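3-guanidinopropionase (Pseudomonas aeruginosa, PDB 3NIQ) catalyses the manganese-dependent hydrolysis of 3-guanidinopropanoate to beta-alanine and urea, with low activity on 4-guanidinobutanoate, and works as a homohexamer. Local coordinates at residues D90-P95 / E106-Q111; L118-G123 / F304-L309; G47-A52 / R156-N161. One frame throughout, in Å; residues are numbered along the deposited sequence.

Contact 1 (D90-P95 / E106-Q111)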
ATOM      1  N   ASP A  90       9.175  19.132  19.889  1.00 19.50           N
ATOM      2  CA  ASP A  90      10.317  18.639  19.125  1.00 19.96           C
ATOM      3  C   ASP A  90      11.560  19.484  19.346  1.00 20.53           C
ATOM      4  O   ASP A  90      11.469  20.701  19.407  1.00 19.94           O
ATOM      5  CB  ASP A  90      10.009  18.668  17.621  1.00 20.56           C
ATOM      6  CG  ASP A  90       9.016  17.602  17.192  1.00 20.32           C
ATOM      7  OD1 ASP A  90       8.744  16.635  17.950  1.00 20.68           O
ATOM      8  OD2 ASP A  90       8.513  17.748  16.068  1.00 21.56           O
ATOM      9  N   ALA A  91      12.722  18.837  19.418  1.00 19.24           N
ATOM     10  CA  ALA A  91      13.982  19.555  19.396  1.00 20.80           C
ATOM     11  C   ALA A  91      14.111  20.368  18.079  1.00 21.79           C
ATOM     12  O   ALA A  91      13.561  19.976  17.052  1.00 21.16           O
ATOM     13  CB  ALA A  91      15.134  18.595  19.537  1.00 19.62           C
ATOM     14  N   PRO A  92      14.802  21.523  18.131  1.00 22.09           N
ATOM     15  CA  PRO A  92      15.037  22.312  16.923  1.00 23.85           C
ATOM     16  C   PRO A  92      15.948  21.537  15.960  1.00 24.32           C
ATOM     17  O   PRO A  92      16.916  20.914  16.392  1.00 25.08           O
ATOM     18  CB  PRO A  92      15.724  23.592  17.459  1.00 23.91           C
ATOM     19  CG  PRO A  92      16.277  23.198  18.806  1.00 25.36           C
ATOM     20  CD  PRO A  92      15.319  22.186  19.341  1.00 22.91           C
ATOM     21  N   VAL A  93      15.615  21.561  14.676  1.00 24.44           N
ATOM     22  CA  VAL A  93      16.304  20.777  13.668  1.00 26.26           C
ATOM     23  C   VAL A  93      16.472  21.626  12.393  1.00 26.73           C
ATOM     24  O   VAL A  93      15.662  22.511  12.134  1.00 28.31           O
ATOM     25  CB  VAL A  93      15.488  19.478  13.373  1.00 25.94           C
ATOM     26  CG1 VAL A  93      15.912  18.836  12.087  1.00 28.92           C
ATOM     27  CG2 VAL A  93      15.606  18.479  14.542  1.00 25.06           C
ATOM     28  N   ASN A  94      17.519  21.345  11.616  1.00 26.44           N
ATOM     29  CA  ASN A  94      17.771  21.984  10.318  1.00 25.70           C
ATOM     30  C   ASN A  94      18.041  20.889   9.271  1.00 24.59           C
ATOM     31  O   ASN A  94      19.130  20.300   9.236  1.00 24.28           O
ATOM     32  CB  ASN A  94      18.966  22.939  10.412  1.00 26.21           C
ATOM     33  CG  ASN A  94      19.298  23.630   9.076  1.00 29.12           C
ATOM     34  OD1 ASN A  94      18.843  23.237   7.992  1.00 29.08           O
ATOM     35  ND2 ASN A  94      20.118  24.654   9.160  1.00 32.28           N
ATOM     36  N   PRO A  95      17.044  20.613   8.417  1.00 24.70           N
ATOM     37  CA  PRO A  95      17.140  19.501   7.450  1.00 24.44           C
ATOM     38  C   PRO A  95      18.214  19.689   6.366  1.00 25.42           C
ATOM     39  O   PRO A  95      18.566  18.726   5.670  1.00 24.36           O
ATOM     40  CB  PRO A  95      15.750  19.460   6.819  1.00 24.94           C
ATOM     41  CG  PRO A  95      15.217  20.892   6.978  1.00 24.81           C
ATOM     42  CD  PRO A  95      15.762  21.343   8.320  1.00 24.28           C
ATOM     43  N   GLU A 106      21.762  19.693  20.581  1.00 19.28           N
ATOM     44  CA  GLU A 106      22.476  19.640  21.862  1.00 19.08           C
ATOM     45  C   GLU A 106      22.028  20.784  22.794  1.00 18.91           C
ATOM     46  O   GLU A 106      21.871  20.579  23.999  1.00 19.97           O
ATOM     47  CB  GLU A 106      24.002  19.697  21.666  1.00 19.42           C
ATOM     48  CG  GLU A 106      24.758  19.763  23.012  1.00 20.13           C
ATOM     49  CD  GLU A 106      26.284  19.814  22.887  1.00 21.71           C
ATOM     50  OE1 GLU A 106      26.820  19.690  21.758  1.00 20.52           O
ATOM     51  OE2 GLU A 106      26.942  19.964  23.937  1.00 20.57           O
ATOM     52  N   GLY A 107      21.866  21.986  22.231  1.00 19.95           N
ATOM     53  CA  GLY A 107      21.458  23.164  23.007  1.00 19.91           C
ATOM     54  C   GLY A 107      20.122  22.932  23.703  1.00 20.77           C
ATOM     55  O   GLY A 107      19.955  23.249  24.877  1.00 19.95           O
ATOM     56  N   PHE A 108      19.179  22.333  22.980  1.00 20.30           N
ATOM     57  CA  PHE A 108      17.905  21.951  23.553  1.00 19.71           C
ATOM     58  C   PHE A 108      18.078  20.963  24.709  1.00 19.62           C
ATOM     59  O   PHE A 108      17.518  21.145  25.799  1.00 18.79           O
ATOM     60  CB  PHE A 108      17.029  21.346  22.448  1.00 20.25           C
ATOM     61  CG  PHE A 108      15.631  21.008  22.891  1.00 22.07           C
ATOM     62  CD1 PHE A 108      14.660  22.003  22.989  1.00 23.89           C
ATOM     63  CD2 PHE A 108      15.282  19.697  23.180  1.00 22.68           C
ATOM     64  CE1 PHE A 108      13.338  21.692  23.396  1.00 27.12           C
ATOM     65  CE2 PHE A 108      13.981  19.369  23.595  1.00 25.39           C
ATOM     66  CZ  PHE A 108      13.005  20.376  23.705  1.00 27.60           C
ATOM     67  N   TYR A 109      18.850  19.904  24.479  1.00 19.06           N
ATOM     68  CA  TYR A 109      19.011  18.888  25.506  1.00 19.57           C
ATOM     69  C   TYR A 109      19.794  19.377  26.720  1.00 19.63           C
ATOM     70  O   TYR A 109      19.590  18.875  27.811  1.00 19.91           O
ATOM     71  CB  TYR A 109      19.615  17.589  24.929  1.00 19.04           C
ATOM     72  CG  TYR A 109      18.538  16.749  24.267  1.00 18.79           C
ATOM     73  CD1 TYR A 109      17.885  15.728  24.975  1.00 16.98           C
ATOM     74  CD2 TYR A 109      18.128  17.013  22.967  1.00 15.68           C
ATOM     75  CE1 TYR A 109      16.859  14.977  24.383  1.00 17.87           C
ATOM     76  CE2 TYR A 109      17.080  16.258  22.360  1.00 17.35           C
ATOM     77  CZ  TYR A 109      16.477  15.244  23.069  1.00 18.55           C
ATOM     78  OH  TYR A 109      15.460  14.501  22.514  1.00 17.67           O
ATOM     79  N   ARG A 110      20.701  20.329  26.528  1.00 20.54           N
ATOM     80  CA  ARG A 110      21.377  20.976  27.684  1.00 21.07           C
ATOM     81  C   ARG A 110      20.360  21.650  28.616  1.00 21.32           C
ATOM     82  O   ARG A 110      20.511  21.625  29.835  1.00 21.71           O
ATOM     83  CB  ARG A 110      22.394  22.015  27.218  1.00 20.27           C
ATOM     84  CG  ARG A 110      23.660  21.413  26.595  1.00 21.98           C
ATOM     85  CD  ARG A 110      24.831  22.360  26.707  1.00 22.54           C
ATOM     86  NE  ARG A 110      26.047  21.860  26.050  1.00 23.34           N
ATOM     87  CZ  ARG A 110      27.231  22.464  26.153  1.00 24.77           C
ATOM     88  NH1 ARG A 110      27.350  23.567  26.899  1.00 21.15           N
ATOM     89  NH2 ARG A 110      28.296  21.974  25.519  1.00 20.56           N
ATOM     90  N   GLN A 111      19.327  22.251  28.027  1.00 21.91           N
ATOM     91  CA  GLN A 111      18.270  22.910  28.799  1.00 23.34           C
ATOM     92  C   GLN A 111      17.431  21.885  29.528  1.00 22.89           C
ATOM     93  O   GLN A 111      17.088  22.060  30.702  1.00 22.87           O
ATOM     94  CB  GLN A 111      17.341  23.689  27.865  1.00 24.74           C
ATOM     95  CG  GLN A 111      17.877  25.037  27.407  1.00 29.77           C
ATOM     96  CD  GLN A 111      17.057  25.612  26.258  1.00 36.23           C
ATOM     97  OE1 GLN A 111      16.424  24.874  25.497  1.00 40.20           O
ATOM     98  NE2 GLN A 111      17.073  26.931  26.121  1.00 38.70           N
TER
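F108 lays one face of its ring against A91, and P92 comes in beside it. A91 CA lies over that face, 4.1 Å from the ring centroid and 13° off the normal. This is a CH-pi contact made by a backbone carbon. With F108 CG anti to the backbone N (chi1 -175°), the ring stands out from the helix and presents that face to A91. The methyl of A91 reaches two rings. A91 CB is 3.8 Å from F108 CD2 and 4.1 Å from Y109 CE2. The two ring planes stand steeply to each other, with Y109 CD2 at the edge of the F108 ring, in its plane. P92 CD packs on F108 CB, 3.6 Å away, and on the near side of the ring, and the pyrrolidine crosses the F108 side chain obliquely. No hydrogen bond joins the two segments, so the contact is apolar. The hydroxyl of Y109 reaches the sheet, where it is probably hydrogen-bonded to S121 OG on strand 118-123. Both aromatic side chains also rest on I40 of strand 37-42. The loop leaves strand 85-90 and enters helix 98-114, which leads on to strand 118-123. Strand 37-42 lies between those two in the parallel sheet. The contact thus packs the start of a beta-alpha-beta crossover against its own helix, in the alpha/beta fold of the arginase family.

Contact 2 (L118-G123 / F304-L309)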
ATOM      1  N   LEU A 118      14.439  13.986  32.866  1.00 21.20           N
ATOM      2  CA  LEU A 118      14.921  12.831  32.116  1.00 20.87           C
ATOM      3  C   LEU A 118      14.254  12.791  30.742  1.00 20.02           C
ATOM      4  O   LEU A 118      13.040  12.839  30.664  1.00 19.80           O
ATOM      5  CB  LEU A 118      14.637  11.519  32.851  1.00 21.52           C
ATOM      6  CG  LEU A 118      15.127  11.371  34.297  1.00 22.59           C
ATOM      7  CD1 LEU A 118      14.925   9.944  34.765  1.00 24.11           C
ATOM      8  CD2 LEU A 118      16.592  11.774  34.421  1.00 24.71           C
ATOM      9  N   PRO A 119      15.056  12.717  29.665  1.00 18.98           N
ATOM     10  CA  PRO A 119      14.502  12.717  28.319  1.00 17.67           C
ATOM     11  C   PRO A 119      14.142  11.324  27.797  1.00 18.01           C
ATOM     12  O   PRO A 119      14.923  10.381  27.887  1.00 18.41           O
ATOM     13  CB  PRO A 119      15.627  13.329  27.475  1.00 17.33           C
ATOM     14  CG  PRO A 119      16.892  12.803  28.180  1.00 17.93           C
ATOM     15  CD  PRO A 119      16.536  12.774  29.660  1.00 19.12           C
ATOM     16  N   LEU A 120      12.951  11.214  27.226  1.00 17.38           N
ATOM     17  CA  LEU A 120      12.550  10.014  26.534  1.00 17.77           C
ATOM     18  C   LEU A 120      12.240  10.467  25.112  1.00 18.45           C
ATOM     19  O   LEU A 120      11.256  11.158  24.890  1.00 19.11           O
ATOM     20  CB  LEU A 120      11.326   9.367  27.198  1.00 16.47           C
ATOM     21  CG  LEU A 120      10.753   8.165  26.413  1.00 18.48           C
ATOM     22  CD1 LEU A 120      11.829   7.164  25.992  1.00 17.62           C
ATOM     23  CD2 LEU A 120       9.699   7.437  27.235  1.00 19.03           C
ATOM     24  N   SER A 121      13.118  10.120  24.174  1.00 18.01           N
ATOM     25  CA  SER A 121      13.154  10.794  22.874  1.00 17.34           C
ATOM     26  C   SER A 121      12.813   9.847  21.740  1.00 16.45           C
ATOM     27  O   SER A 121      13.103   8.636  21.810  1.00 17.23           O
ATOM     28  CB  SER A 121      14.545  11.400  22.620  1.00 16.37           C
ATOM     29  OG  SER A 121      14.886  12.317  23.649  1.00 18.64           O
ATOM     30  N   VAL A 122      12.188  10.399  20.707  1.00 15.37           N
ATOM     31  CA  VAL A 122      11.849   9.632  19.496  1.00 13.54           C
ATOM     32  C   VAL A 122      12.560  10.283  18.322  1.00 14.69           C
ATOM     33  O   VAL A 122      12.412  11.470  18.115  1.00 14.98           O
ATOM     34  CB  VAL A 122      10.331   9.610  19.241  1.00 14.42           C
ATOM     35  CG1 VAL A 122       9.983   8.785  17.988  1.00 13.77           C
ATOM     36  CG2 VAL A 122       9.586   9.043  20.474  1.00 16.25           C
ATOM     37  N   GLY A 123      13.361   9.510  17.582  1.00 14.49           N
ATOM     38  CA  GLY A 123      14.033  10.028  16.387  1.00 16.83           C
ATOM     39  C   GLY A 123      13.117   9.890  15.176  1.00 16.74           C
ATOM     40  O   GLY A 123      11.974   9.433  15.316  1.00 16.50           O
ATOM     41  N   PHE A 304       6.477   3.606  25.551  1.00 17.46           N
ATOM     42  CA  PHE A 304       5.751   3.360  26.797  1.00 19.02           C
ATOM     43  C   PHE A 304       6.489   2.392  27.732  1.00 19.41           C
ATOM     44  O   PHE A 304       6.549   2.632  28.941  1.00 21.11           O
ATOM     45  CB  PHE A 304       4.336   2.852  26.526  1.00 19.38           C
ATOM     46  CG  PHE A 304       3.516   2.689  27.778  1.00 19.97           C
ATOM     47  CD1 PHE A 304       2.985   3.798  28.425  1.00 20.45           C
ATOM     48  CD2 PHE A 304       3.296   1.434  28.325  1.00 22.34           C
ATOM     49  CE1 PHE A 304       2.254   3.666  29.594  1.00 20.52           C
ATOM     50  CE2 PHE A 304       2.534   1.298  29.517  1.00 21.26           C
ATOM     51  CZ  PHE A 304       2.022   2.407  30.123  1.00 21.46           C
ATOM     52  N   GLU A 305       7.027   1.293  27.195  1.00 18.85           N
ATOM     53  CA  GLU A 305       7.756   0.333  28.038  1.00 19.22           C
ATOM     54  C   GLU A 305       8.893   1.068  28.772  1.00 18.93           C
ATOM     55  O   GLU A 305       9.093   0.879  29.966  1.00 19.76           O
ATOM     56  CB  GLU A 305       8.363  -0.812  27.221  1.00 18.50           C
ATOM     57  CG  GLU A 305       7.379  -1.652  26.410  1.00 19.20           C
ATOM     58  CD  GLU A 305       6.663  -2.681  27.257  1.00 20.95           C
ATOM     59  OE1 GLU A 305       7.133  -2.968  28.384  1.00 19.75           O
ATOM     60  OE2 GLU A 305       5.623  -3.192  26.796  1.00 19.50           O
ATOM     61  N   LEU A 306       9.620   1.898  28.030  1.00 18.40           N
ATOM     62  CA  LEU A 306      10.751   2.671  28.560  1.00 17.44           C
ATOM     63  C   LEU A 306      10.313   3.763  29.532  1.00 18.64           C
ATOM     64  O   LEU A 306      11.008   4.032  30.522  1.00 18.28           O
ATOM     65  CB  LEU A 306      11.539   3.309  27.417  1.00 16.34           C
ATOM     66  CG  LEU A 306      12.343   2.356  26.550  1.00 13.98           C
ATOM     67  CD1 LEU A 306      12.772   3.079  25.267  1.00 15.16           C
ATOM     68  CD2 LEU A 306      13.542   1.787  27.297  1.00 15.35           C
ATOM     69  N   LEU A 307       9.164   4.387  29.245  1.00 18.42           N
ATOM     70  CA  LEU A 307       8.616   5.426  30.105  1.00 18.89           C
ATOM     71  C   LEU A 307       8.380   4.882  31.513  1.00 18.91           C
ATOM     72  O   LEU A 307       8.672   5.540  32.506  1.00 19.39           O
ATOM     73  CB  LEU A 307       7.301   5.980  29.534  1.00 16.96           C
ATOM     74  CG  LEU A 307       6.422   6.834  30.457  1.00 19.72           C
ATOM     75  CD1 LEU A 307       7.184   8.051  30.999  1.00 20.57           C
ATOM     76  CD2 LEU A 307       5.160   7.305  29.734  1.00 18.22           C
ATOM     77  N   CYS A 308       7.839   3.680  31.588  1.00 19.51           N
ATOM     78  CA  CYS A 308       7.530   3.093  32.881  1.00 20.80           C
ATOM     79  C   CYS A 308       8.790   2.974  33.720  1.00 20.80           C
ATOM     80  O   CYS A 308       8.764   3.224  34.923  1.00 20.71           O
ATOM     81  CB  CYS A 308       6.843   1.737  32.718  1.00 20.26           C
ATOM     82  SG  CYS A 308       5.154   1.904  32.047  1.00 22.52           S
ATOM     83  N   LEU A 309       9.894   2.603  33.085  1.00 21.47           N
ATOM     84  CA  LEU A 309      11.156   2.445  33.806  1.00 21.59           C
ATOM     85  C   LEU A 309      11.794   3.772  34.164  1.00 21.62           C
ATOM     86  O   LEU A 309      12.339   3.924  35.259  1.00 22.74           O
ATOM     87  CB  LEU A 309      12.129   1.579  33.015  1.00 21.95           C
ATOM     88  CG  LEU A 309      11.626   0.205  32.586  1.00 24.99           C
ATOM     89  CD1 LEU A 309      12.753  -0.578  31.934  1.00 26.46           C
ATOM     90  CD2 LEU A 309      11.042  -0.563  33.786  1.00 25.91           C
TER
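L120 sends its forked end from the sheet onto helix 294-317 and touches two successive residues, L306 and L307. The branch CD2 makes the closer approach. L120 CD2 is 3.6 Å from L307 CB and 3.7 Å from L307 CA, so it rests on the helix backbone as well as on the root of the side chain. The other branch, CD1, lies 4.1 Å from L306 CB. The L120 and L307 side chains cross at about a right angle, while L306 lies aslant to L120. L120 leaves its strand toward the helix, and CG, anti to the backbone N (chi1 174°), extends the fork to it. L307 also has CG anti to its N, but its CB points along the flank of the helix, and its branches go on to P79 and Y80. L306 instead turns to V282 of strand 277-283, the next strand in the sheet. L120 itself also touches A280 of that strand, and M303 and L310 of the helix. The last helix, 294-317, thus packs across strands 118-123 and 277-283 of the central parallel sheet of the arginase-family alpha/beta fold.

Backbone bonds from L120 to G38 and I40 tie its strand to strand 37-42. The carboxylate of E305 leads away from strand 118-123 and is held by R270 in a salt bridge, with H72 and Q266 as hydrogen-bond partners. One turn apart, C308 SG lies 3.6 Å above one face of the F304 ring, toward its rim. F304 also packs on S191 of a neighbouring subunit. All three touching leucines are buried. Between the segments there is neither hydrogen bond nor charge pair. Here strand and helix meet through van der Waals contact and burial of hydrocarbon alone.

Contact 3 (G47-A52 / R156-N161)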
ATOM      1  N   GLY A  47      21.858  12.436   9.174  1.00 20.66           N
ATOM      2  CA  GLY A  47      22.910  11.418   9.249  1.00 19.02           C
ATOM      3  C   GLY A  47      22.667  10.187   8.376  1.00 20.74           C
ATOM      4  O   GLY A  47      23.496   9.258   8.357  1.00 20.49           O
ATOM      5  N   THR A  48      21.543  10.151   7.655  1.00 19.29           N
ATOM      6  CA  THR A  48      21.178   8.929   6.938  1.00 21.10           C
ATOM      7  C   THR A  48      21.930   8.751   5.603  1.00 21.55           C
ATOM      8  O   THR A  48      21.832   9.581   4.699  1.00 23.12           O
ATOM      9  CB  THR A  48      19.631   8.794   6.766  1.00 20.20           C
ATOM     10  OG1 THR A  48      19.037   8.582   8.060  1.00 20.14           O
ATOM     11  CG2 THR A  48      19.315   7.610   5.871  1.00 22.34           C
ATOM     12  N   THR A  49      22.628   7.628   5.482  1.00 22.83           N
ATOM     13  CA  THR A  49      23.453   7.348   4.300  1.00 25.18           C
ATOM     14  C   THR A  49      22.747   6.553   3.210  1.00 25.34           C
ATOM     15  O   THR A  49      23.215   6.496   2.070  1.00 25.99           O
ATOM     16  CB  THR A  49      24.722   6.601   4.690  1.00 25.31           C
ATOM     17  OG1 THR A  49      24.369   5.437   5.433  1.00 27.13           O
ATOM     18  CG2 THR A  49      25.602   7.500   5.542  1.00 27.88           C
ATOM     19  N   ASN A  50      21.618   5.954   3.559  1.00 25.97           N
ATOM     20  CA  ASN A  50      20.849   5.132   2.642  1.00 26.19           C
ATOM     21  C   ASN A  50      19.405   5.652   2.501  1.00 25.43           C
ATOM     22  O   ASN A  50      19.165   6.632   1.810  1.00 24.85           O
ATOM     23  CB  ASN A  50      20.911   3.671   3.132  1.00 26.88           C
ATOM     24  CG  ASN A  50      20.144   2.696   2.243  1.00 30.73           C
ATOM     25  OD1 ASN A  50      20.250   2.709   0.997  1.00 28.58           O
ATOM     26  ND2 ASN A  50      19.369   1.815   2.899  1.00 33.09           N
ATOM     27  N   ARG A  51      18.442   5.008   3.151  1.00 24.66           N
ATOM     28  CA  ARG A  51      17.031   5.387   2.959  1.00 24.65           C
ATOM     29  C   ARG A  51      16.635   6.377   4.033  1.00 23.71           C
ATOM     30  O   ARG A  51      16.624   6.042   5.210  1.00 24.93           O
ATOM     31  CB  ARG A  51      16.112   4.150   2.962  1.00 25.16           C
ATOM     32  CG  ARG A  51      16.535   3.103   1.930  1.00 26.55           C
ATOM     33  CD  ARG A  51      15.468   2.032   1.658  1.00 29.92           C
ATOM     34  NE  ARG A  51      14.932   1.449   2.884  1.00 27.21           N
ATOM     35  CZ  ARG A  51      14.147   0.376   2.930  1.00 29.88           C
ATOM     36  NH1 ARG A  51      13.801  -0.274   1.817  1.00 28.42           N
ATOM     37  NH2 ARG A  51      13.701  -0.050   4.103  1.00 24.86           N
ATOM     38  N   ALA A  52      16.375   7.620   3.643  1.00 22.08           N
ATOM     39  CA  ALA A  52      15.974   8.634   4.609  1.00 21.04           C
ATOM     40  C   ALA A  52      14.483   8.538   4.926  1.00 20.65           C
ATOM     41  O   ALA A  52      13.776   7.708   4.356  1.00 22.09           O
ATOM     42  CB  ALA A  52      16.343  10.014   4.101  1.00 19.44           C
ATOM     43  N   ARG A 156      34.422   7.038   9.520  1.00 35.97           N
ATOM     44  CA  ARG A 156      34.158   8.076   8.514  1.00 37.78           C
ATOM     45  C   ARG A 156      33.311   7.524   7.375  1.00 38.31           C
ATOM     46  O   ARG A 156      33.360   6.328   7.103  1.00 37.77           O
ATOM     47  CB  ARG A 156      35.481   8.628   7.934  1.00 38.33           C
ATOM     48  CG  ARG A 156      36.457   9.272   8.933  1.00 41.07           C
ATOM     49  CD  ARG A 156      35.915  10.582   9.513  1.00 44.19           C
ATOM     50  NE  ARG A 156      36.945  11.412  10.147  1.00 45.69           N
ATOM     51  CZ  ARG A 156      37.222  11.434  11.452  1.00 48.90           C
ATOM     52  NH1 ARG A 156      36.569  10.658  12.310  1.00 50.28           N
ATOM     53  NH2 ARG A 156      38.166  12.238  11.910  1.00 50.76           N
ATOM     54  N   TYR A 157      32.548   8.397   6.709  1.00 39.14           N
ATOM     55  CA  TYR A 157      31.809   8.033   5.486  1.00 40.33           C
ATOM     56  C   TYR A 157      32.141   8.992   4.344  1.00 39.99           C
ATOM     57  O   TYR A 157      32.324  10.183   4.573  1.00 39.30           O
ATOM     58  CB  TYR A 157      30.294   8.070   5.715  1.00 40.58           C
ATOM     59  CG  TYR A 157      29.725   6.893   6.485  1.00 44.22           C
ATOM     60  CD1 TYR A 157      29.087   5.832   5.823  1.00 45.99           C
ATOM     61  CD2 TYR A 157      29.816   6.838   7.875  1.00 46.50           C
ATOM     62  CE1 TYR A 157      28.550   4.748   6.542  1.00 47.99           C
ATOM     63  CE2 TYR A 157      29.281   5.773   8.597  1.00 47.21           C
ATOM     64  CZ  TYR A 157      28.654   4.740   7.935  1.00 48.76           C
ATOM     65  OH  TYR A 157      28.141   3.708   8.678  1.00 51.18           O
ATOM     66  N   PHE A 158      32.206   8.466   3.120  1.00 40.92           N
ATOM     67  CA  PHE A 158      32.415   9.287   1.912  1.00 41.48           C
ATOM     68  C   PHE A 158      33.462  10.384   2.140  1.00 42.04           C
ATOM     69  O   PHE A 158      33.180  11.572   1.963  1.00 42.73           O
ATOM     70  CB  PHE A 158      31.084   9.914   1.435  1.00 41.55           C
ATOM     71  CG  PHE A 158      29.912   8.948   1.418  1.00 41.11           C
ATOM     72  CD1 PHE A 158      29.743   8.051   0.354  1.00 41.67           C
ATOM     73  CD2 PHE A 158      28.969   8.946   2.457  1.00 39.31           C
ATOM     74  CE1 PHE A 158      28.663   7.163   0.329  1.00 41.16           C
ATOM     75  CE2 PHE A 158      27.879   8.056   2.447  1.00 34.01           C
ATOM     76  CZ  PHE A 158      27.722   7.166   1.391  1.00 38.25           C
ATOM     77  N   GLY A 159      34.661   9.990   2.563  1.00 42.44           N
ATOM     78  CA  GLY A 159      35.729  10.951   2.829  1.00 42.96           C
ATOM     79  C   GLY A 159      35.947  11.199   4.312  1.00 43.21           C
ATOM     80  O   GLY A 159      36.206  10.269   5.081  1.00 43.82           O
ATOM     81  N   ASP A 160      35.838  12.462   4.720  1.00 42.91           N
ATOM     82  CA  ASP A 160      36.101  12.822   6.112  1.00 41.92           C
ATOM     83  C   ASP A 160      34.883  13.447   6.778  1.00 40.00           C
ATOM     84  O   ASP A 160      34.935  14.569   7.295  1.00 40.33           O
ATOM     85  CB  ASP A 160      37.353  13.701   6.218  1.00 42.92           C
ATOM     86  CG  ASP A 160      38.641  12.889   6.084  1.00 45.83           C
ATOM     87  OD1 ASP A 160      38.712  11.775   6.662  1.00 49.16           O
ATOM     88  OD2 ASP A 160      39.581  13.357   5.398  1.00 51.45           O
ATOM     89  N   ASN A 161      33.782  12.701   6.718  1.00 37.06           N
ATOM     90  CA  ASN A 161      32.537  13.053   7.380  1.00 34.76           C
ATOM     91  C   ASN A 161      32.381  12.157   8.613  1.00 32.51           C
ATOM     92  O   ASN A 161      32.141  10.944   8.488  1.00 33.02           O
ATOM     93  CB  ASN A 161      31.361  12.897   6.412  1.00 34.26           C
ATOM     94  CG  ASN A 161      31.500  13.787   5.189  1.00 36.24           C
ATOM     95  OD1 ASN A 161      31.287  14.989   5.267  1.00 37.11           O
ATOM     96  ND2 ASN A 161      31.858  13.195   4.054  1.00 35.60           N
TER
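T49 meets Y157 and F158, chiefly through its methyl CG2. Its CB comes first and lies 4.1 Å from F158 CE2. From CB the chain forks. The hydroxyl OG1 sits between the backbone N and the carbonyl carbon (chi1 54°) and is hydrogen-bonded to H165 NE2. The methyl CG2 is left anti to the carbonyl carbon and points at the aromatic pair. There it has two different kinds of neighbour. T49 CG2 lies over one face of the Y157 ring, 3.9 Å from CD1. The same T49 CG2 is 3.9 Å from F158 CE2, but here it is at the ring edge, in the plane. The threonine side chain crosses that of Y157 at about a right angle and meets that of F158 at a slant.

Both segments are loops of the arginase alpha/beta fold, leaving the C-terminal ends of strands 37-42 and 142-147. The second loop carries the manganese ligands D148, H150 and D152, and 156-161 follows them. The Y157 side chain is about 6 Å from that of D152 and about 9 Å from a bound manganese ion.

The rings sit on a tight bend of the chain. Y157 N donates to N161 O across the bend. In return N161 ND2 gives a nearly straight bond to Y157 O, 3.1 Å long with an N-H...O angle of 164°. F158 takes a left-handed backbone conformation, which helps the chain reverse. Y157 OH is hydrogen-bonded to N154 ND2, which probably helps hold the ring. F158 packs on N94 of one neighbouring subunit and on A12 of another. On the T49 side, N50 O accepts a hydrogen bond from R55 of the same subunit that supplies N94.

Contacts 1 and 2 touch directly, although their centres are about 17 Å apart. They meet through Y109, whose CE1 packs 3.7 Å from P119 CB. Contact 3 stands apart, with nearest atoms about 8 Å from contact 1 and about 9 Å from contact 2. The side chain of Y157 in contact 3 is about 9 Å from a manganese ion, against about 13 Å for that of L306 in contact 2. The Y109 side chain of contact 1 is about 11 Å from that of the manganese ligand H126. Contacts 1 and 3 meet again between chains, where N94 packs on N161 of a neighbouring subunit.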